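Local coordinates for Non-ribosomal peptide synthetase (PDB 6VTJ), which probably carries a peptide on its phosphopantetheine-bearing carrier domain and releases it reductively through an NAD(P)H-dependent reductase domain at the end of non-ribosomal peptide synthesis, at residues 183-186 with 187-190; 169-172 with 173-177. All coordinates share one frame; numbering follows the deposited sequence.

Interaction 1 (183-186 with 187-190); sequences TDLV and GSRI
Leu185 and Ile190 meet through both backbone and side chain at a tight reversal of the chain. The carbonyl oxygen of Leu185 is the shared acceptor. Ile190 N donates to Leu185 O at 3.1 Å with an N-H...O angle of 169°, nearly straight. Ser188 N reaches Leu185 O at 3.0 Å. A third bond comes from the hydroxyl: Ser188 OG lies 3.2 Å from Leu185 O, brought back over the turn by a chi1 of 53° that sets it between its own backbone N and carbonyl carbon. All three donors sit more than 40° above the carbonyl plane, so none follows a lone-pair direction. Arg189 N also points to Leu185 O, but poorly aligned, and that bond is weak. Gly187 N answers in the other direction, donating to Ile190 O at 2.9 Å, and the positive phi of Gly187 lets the chain turn here. Together with the bond from Ile190 N, it makes a single backbone bridge between Val186 and Ile190, which closes the loop where strand 190-194 begins. The apolar part of the contact is Leu185 CB against Ile190 CD1 at 4.1 Å, with Val186 CG2 reaching Ile190 CB at the same distance, the two branched side chains crossing at a slant. The Arg189 guanidinium is held by Gly152 O and Ile147 O. Leu185 and Ile190 rest on Ile147 of helix 137-149, while Val186 and Ile190 face helix 166-177.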
ATOM      1  N   THR A 183      -0.917  -2.742 -28.372  1.00 35.12           N
ATOM      2  CA  THR A 183       0.245  -1.992 -28.861  1.00 33.40           C
ATOM      3  C   THR A 183      -0.151  -0.977 -29.916  1.00 38.67           C
ATOM      4  O   THR A 183       0.394   0.134 -29.963  1.00 42.18           O
ATOM      5  CB  THR A 183       1.281  -2.935 -29.478  1.00 37.21           C
ATOM      6  OG1 THR A 183       1.715  -3.889 -28.513  1.00 36.93           O
ATOM      7  CG2 THR A 183       2.491  -2.149 -30.031  1.00 39.38           C
ATOM      8  N   ASP A 184      -1.055  -1.368 -30.814  1.00 33.70           N
ATOM      9  CA  ASP A 184      -1.464  -0.494 -31.901  1.00 35.97           C
ATOM     10  C   ASP A 184      -2.193   0.747 -31.416  1.00 32.88           C
ATOM     11  O   ASP A 184      -2.378   1.679 -32.200  1.00 40.36           O
ATOM     12  CB  ASP A 184      -2.331  -1.270 -32.895  1.00 39.62           C
ATOM     13  CG  ASP A 184      -3.473  -2.010 -32.228  1.00 44.57           C
ATOM     14  OD1 ASP A 184      -3.285  -2.560 -31.113  1.00 40.16           O
ATOM     15  OD2 ASP A 184      -4.569  -2.044 -32.836  1.00 46.36           O
ATOM     16  N   LEU A 185      -2.600   0.802 -30.156  1.00 31.95           N
ATOM     17  CA  LEU A 185      -3.164   2.050 -29.663  1.00 34.43           C
ATOM     18  C   LEU A 185      -2.094   3.015 -29.186  1.00 31.36           C
ATOM     19  O   LEU A 185      -2.388   4.196 -28.997  1.00 35.56           O
ATOM     20  CB  LEU A 185      -4.171   1.774 -28.545  1.00 35.25           C
ATOM     21  CG  LEU A 185      -5.353   0.891 -28.959  1.00 38.49           C
ATOM     22  CD1 LEU A 185      -6.423   0.890 -27.883  1.00 41.13           C
ATOM     23  CD2 LEU A 185      -5.924   1.394 -30.273  1.00 42.10           C
ATOM     24  N   VAL A 186      -0.866   2.541 -28.982  1.00 33.48           N
ATOM     25  CA  VAL A 186       0.225   3.426 -28.578  1.00 35.22           C
ATOM     26  C   VAL A 186       0.548   4.350 -29.737  1.00 34.36           C
ATOM     27  O   VAL A 186       0.888   3.895 -30.837  1.00 33.41           O
ATOM     28  CB  VAL A 186       1.459   2.622 -28.144  1.00 31.53           C
ATOM     29  CG1 VAL A 186       2.633   3.537 -27.892  1.00 32.21           C
ATOM     30  CG2 VAL A 186       1.125   1.807 -26.887  1.00 29.96           C
ATOM     31  N   GLY A 187       0.432   5.650 -29.499  1.00 38.48           N
ATOM     32  CA  GLY A 187       0.524   6.650 -30.538  1.00 38.55           C
ATOM     33  C   GLY A 187      -0.802   7.284 -30.898  1.00 36.83           C
ATOM     34  O   GLY A 187      -0.809   8.373 -31.471  1.00 43.26           O
ATOM     35  N   SER A 188      -1.924   6.636 -30.596  1.00 40.97           N
ATOM     36  CA  SER A 188      -3.234   7.250 -30.812  1.00 40.28           C
ATOM     37  C   SER A 188      -3.953   7.443 -29.486  1.00 38.32           C
ATOM     38  O   SER A 188      -4.047   8.580 -29.021  1.00 43.94           O
ATOM     39  CB  SER A 188      -4.074   6.447 -31.815  1.00 38.01           C
ATOM     40  OG  SER A 188      -4.180   5.081 -31.469  1.00 49.04           O
ATOM     41  N   ARG A 189      -4.440   6.379 -28.836  1.00 43.18           N
ATOM     42  CA  ARG A 189      -5.097   6.554 -27.539  1.00 42.28           C
ATOM     43  C   ARG A 189      -4.102   6.608 -26.383  1.00 38.38           C
ATOM     44  O   ARG A 189      -4.378   7.273 -25.379  1.00 41.65           O
ATOM     45  CB  ARG A 189      -6.101   5.429 -27.254  1.00 44.27           C
ATOM     46  CG  ARG A 189      -7.084   5.056 -28.366  1.00 47.93           C
ATOM     47  CD  ARG A 189      -8.560   5.461 -28.118  1.00 45.24           C
ATOM     48  NE  ARG A 189      -9.000   5.599 -26.721  1.00 47.79           N
ATOM     49  CZ  ARG A 189      -9.601   4.651 -25.991  1.00 42.11           C
ATOM     50  NH1 ARG A 189      -9.842   3.439 -26.479  1.00 37.79           N
ATOM     51  NH2 ARG A 189      -9.966   4.925 -24.743  1.00 44.96           N
ATOM     52  N   ILE A 190      -2.953   5.934 -26.496  1.00 36.45           N
ATOM     53  CA  ILE A 190      -1.987   5.828 -25.405  1.00 31.22           C
ATOM     54  C   ILE A 190      -0.759   6.663 -25.743  1.00 32.69           C
ATOM     55  O   ILE A 190      -0.067   6.390 -26.730  1.00 33.81           O
ATOM     56  CB  ILE A 190      -1.592   4.369 -25.140  1.00 29.87           C
ATOM     57  CG1 ILE A 190      -2.840   3.516 -24.896  1.00 30.90           C
ATOM     58  CG2 ILE A 190      -0.626   4.285 -23.969  1.00 29.84           C
ATOM     59  CD1 ILE A 190      -2.542   2.016 -24.800  1.00 28.61           C
TER

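Interaction 2 (169-172 with 173-177); sequences RLID and VMNDY
Val173 and Asp172, followed by Met174, have the most surface buried where two successive turns of helix 166-177 meet, the crossover helix of a beta-alpha-beta unit between strands 154-158 and 190-194 in the Rossmann-type reductase fold. The i to i+4 backbone ladder is regular: Val173 N donates to Arg169 O at 3.0 Å and 164°, followed by Met174 to Leu170, Asn175 to Ile171 and Asp176 to Asp172. Val173 lays its CG2 methyl 3.2 Å from Arg169 O, alongside the bond made by its own amide; its other methyl, CG1, lies at the edge of the Tyr177 ring, in the ring plane. Asp172 extends its carboxylate with CG opposite its own N (chi1 -177°), and Asp172 OD2 comes to 4.3 Å from Asp176 OD2. The two carboxylates, one turn apart, would probably repel each other mildly if both are ionised. On the inward side, Met174 CG lies 3.3 Å from Leu170 O, and its chain bends at the sulfur (chi3 73°). Beyond the two segments, Val173 packs on Ile140 of helix 137-149 and Asp172 touches Phe163. Arg169, fully extended, sends NH1 to Arg159 O, and Tyr177 OH is hydrogen-bonded to Lys332 N. Ile171 and Asn175 lie side by side, pointing the same way, with CG2 of Ile171 3.8 Å from ND2 of Asn175. In the inward pair, Met174 SD stands 4.0 Å from Leu170 CG.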
ATOM      1  N   ARG A 169       9.128   0.360 -22.886  1.00 35.67           N
ATOM      2  CA  ARG A 169       8.882  -0.174 -21.546  1.00 39.16           C
ATOM      3  C   ARG A 169       7.390  -0.333 -21.262  1.00 34.66           C
ATOM      4  O   ARG A 169       6.956  -1.367 -20.728  1.00 35.25           O
ATOM      5  CB  ARG A 169       9.517   0.732 -20.489  1.00 37.99           C
ATOM      6  CG  ARG A 169       9.361   0.162 -19.098  1.00 33.18           C
ATOM      7  CD  ARG A 169       9.908   1.047 -18.005  1.00 40.61           C
ATOM      8  NE  ARG A 169       9.616   0.440 -16.710  1.00 39.34           N
ATOM      9  CZ  ARG A 169       9.520   1.106 -15.565  1.00 42.08           C
ATOM     10  NH1 ARG A 169       9.680   2.423 -15.535  1.00 43.80           N
ATOM     11  NH2 ARG A 169       9.253   0.447 -14.447  1.00 41.92           N
ATOM     12  N   LEU A 170       6.592   0.701 -21.566  1.00 32.64           N
ATOM     13  CA  LEU A 170       5.147   0.582 -21.386  1.00 33.28           C
ATOM     14  C   LEU A 170       4.574  -0.540 -22.245  1.00 35.02           C
ATOM     15  O   LEU A 170       3.722  -1.305 -21.779  1.00 33.54           O
ATOM     16  CB  LEU A 170       4.444   1.899 -21.701  1.00 31.18           C
ATOM     17  CG  LEU A 170       2.928   1.842 -21.468  1.00 38.45           C
ATOM     18  CD1 LEU A 170       2.615   1.851 -19.971  1.00 35.90           C
ATOM     19  CD2 LEU A 170       2.227   2.978 -22.169  1.00 30.33           C
ATOM     20  N   ILE A 171       5.043  -0.673 -23.493  1.00 39.58           N
ATOM     21  CA  ILE A 171       4.540  -1.745 -24.351  1.00 36.13           C
ATOM     22  C   ILE A 171       4.873  -3.112 -23.760  1.00 35.58           C
ATOM     23  O   ILE A 171       4.052  -4.046 -23.792  1.00 36.46           O
ATOM     24  CB  ILE A 171       5.105  -1.597 -25.773  1.00 34.51           C
ATOM     25  CG1 ILE A 171       4.402  -0.447 -26.489  1.00 34.78           C
ATOM     26  CG2 ILE A 171       4.925  -2.892 -26.537  1.00 32.83           C
ATOM     27  CD1 ILE A 171       4.916  -0.179 -27.882  1.00 35.11           C
ATOM     28  N   ASP A 172       6.068  -3.244 -23.189  1.00 36.63           N
ATOM     29  CA  ASP A 172       6.470  -4.525 -22.620  1.00 38.54           C
ATOM     30  C   ASP A 172       5.630  -4.880 -21.402  1.00 36.65           C
ATOM     31  O   ASP A 172       5.230  -6.037 -21.236  1.00 37.03           O
ATOM     32  CB  ASP A 172       7.950  -4.499 -22.239  1.00 37.76           C
ATOM     33  CG  ASP A 172       8.422  -5.832 -21.719  1.00 42.01           C
ATOM     34  OD1 ASP A 172       8.283  -6.834 -22.454  1.00 53.29           O
ATOM     35  OD2 ASP A 172       8.880  -5.899 -20.563  1.00 52.15           O
ATOM     36  N   VAL A 173       5.363  -3.903 -20.536  1.00 32.90           N
ATOM     37  CA  VAL A 173       4.513  -4.160 -19.374  1.00 36.03           C
ATOM     38  C   VAL A 173       3.095  -4.518 -19.813  1.00 34.20           C
ATOM     39  O   VAL A 173       2.463  -5.441 -19.265  1.00 36.17           O
ATOM     40  CB  VAL A 173       4.524  -2.937 -18.440  1.00 32.99           C
ATOM     41  CG1 VAL A 173       3.589  -3.161 -17.243  1.00 33.52           C
ATOM     42  CG2 VAL A 173       5.942  -2.618 -18.012  1.00 32.34           C
ATOM     43  N   MET A 174       2.573  -3.797 -20.814  1.00 34.39           N
ATOM     44  CA  MET A 174       1.238  -4.082 -21.329  1.00 34.63           C
ATOM     45  C   MET A 174       1.134  -5.525 -21.798  1.00 40.50           C
ATOM     46  O   MET A 174       0.165  -6.228 -21.480  1.00 40.41           O
ATOM     47  CB  MET A 174       0.896  -3.128 -22.473  1.00 30.55           C
ATOM     48  CG  MET A 174       0.476  -1.736 -22.035  1.00 35.45           C
ATOM     49  SD  MET A 174       0.424  -0.633 -23.460  1.00 40.59           S
ATOM     50  CE  MET A 174      -1.064  -1.290 -24.231  1.00 31.58           C
ATOM     51  N   ASN A 175       2.134  -5.985 -22.561  1.00 37.59           N
ATOM     52  CA  ASN A 175       2.111  -7.374 -23.021  1.00 43.37           C
ATOM     53  C   ASN A 175       2.341  -8.355 -21.876  1.00 41.20           C
ATOM     54  O   ASN A 175       1.833  -9.480 -21.913  1.00 42.92           O
ATOM     55  CB  ASN A 175       3.154  -7.577 -24.115  1.00 37.76           C
ATOM     56  CG  ASN A 175       2.740  -6.953 -25.430  1.00 45.58           C
ATOM     57  OD1 ASN A 175       1.555  -6.932 -25.784  1.00 44.70           O
ATOM     58  ND2 ASN A 175       3.717  -6.443 -26.165  1.00 45.28           N
ATOM     59  N   ASP A 176       3.110  -7.952 -20.865  1.00 38.88           N
ATOM     60  CA  ASP A 176       3.269  -8.768 -19.664  1.00 40.85           C
ATOM     61  C   ASP A 176       1.931  -9.086 -19.006  1.00 35.89           C
ATOM     62  O   ASP A 176       1.712 -10.213 -18.542  1.00 38.57           O
ATOM     63  CB  ASP A 176       4.169  -8.038 -18.670  1.00 38.37           C
ATOM     64  CG  ASP A 176       5.485  -8.711 -18.492  1.00 52.77           C
ATOM     65  OD1 ASP A 176       5.614  -9.843 -19.001  1.00 62.50           O
ATOM     66  OD2 ASP A 176       6.388  -8.112 -17.855  1.00 54.61           O
ATOM     67  N   TYR A 177       1.037  -8.096 -18.923  1.00 36.73           N
ATOM     68  CA  TYR A 177      -0.184  -8.246 -18.133  1.00 34.68           C
ATOM     69  C   TYR A 177      -1.422  -8.623 -18.940  1.00 37.24           C
ATOM     70  O   TYR A 177      -2.394  -9.113 -18.357  1.00 35.49           O
ATOM     71  CB  TYR A 177      -0.484  -6.944 -17.377  1.00 29.90           C
ATOM     72  CG  TYR A 177       0.284  -6.784 -16.079  1.00 27.82           C
ATOM     73  CD1 TYR A 177      -0.100  -7.476 -14.938  1.00 27.03           C
ATOM     74  CD2 TYR A 177       1.385  -5.931 -15.992  1.00 28.08           C
ATOM     75  CE1 TYR A 177       0.597  -7.334 -13.739  1.00 30.74           C
ATOM     76  CE2 TYR A 177       2.082  -5.778 -14.802  1.00 26.47           C
ATOM     77  CZ  TYR A 177       1.678  -6.486 -13.676  1.00 29.07           C
ATOM     78  OH  TYR A 177       2.354  -6.350 -12.483  1.00 30.85           O
TER

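How the interactions relate
Interaction 2 comes first along the chain and is partly buried, a run of regular helical bonds with apolar packing on its inner side; interaction 1 is a surface turn in which several donors converge on one carbonyl. Their centres lie 13 Å apart, yet they touch directly. Ile190, the buried residue of 187-190, is the main bridge: its CG2 meets Leu170 CD2 at 3.6 Å and its CD1 meets Met174 CE at 3.7 Å. Thr183 CG2 and Ile171 CD1 add a further contact at 3.8 Å. Both contacts thus belong to one beta-alpha-beta unit, 169-177 forming most of its helix and 183-190 the return into the next strand, and both border helix 137-149.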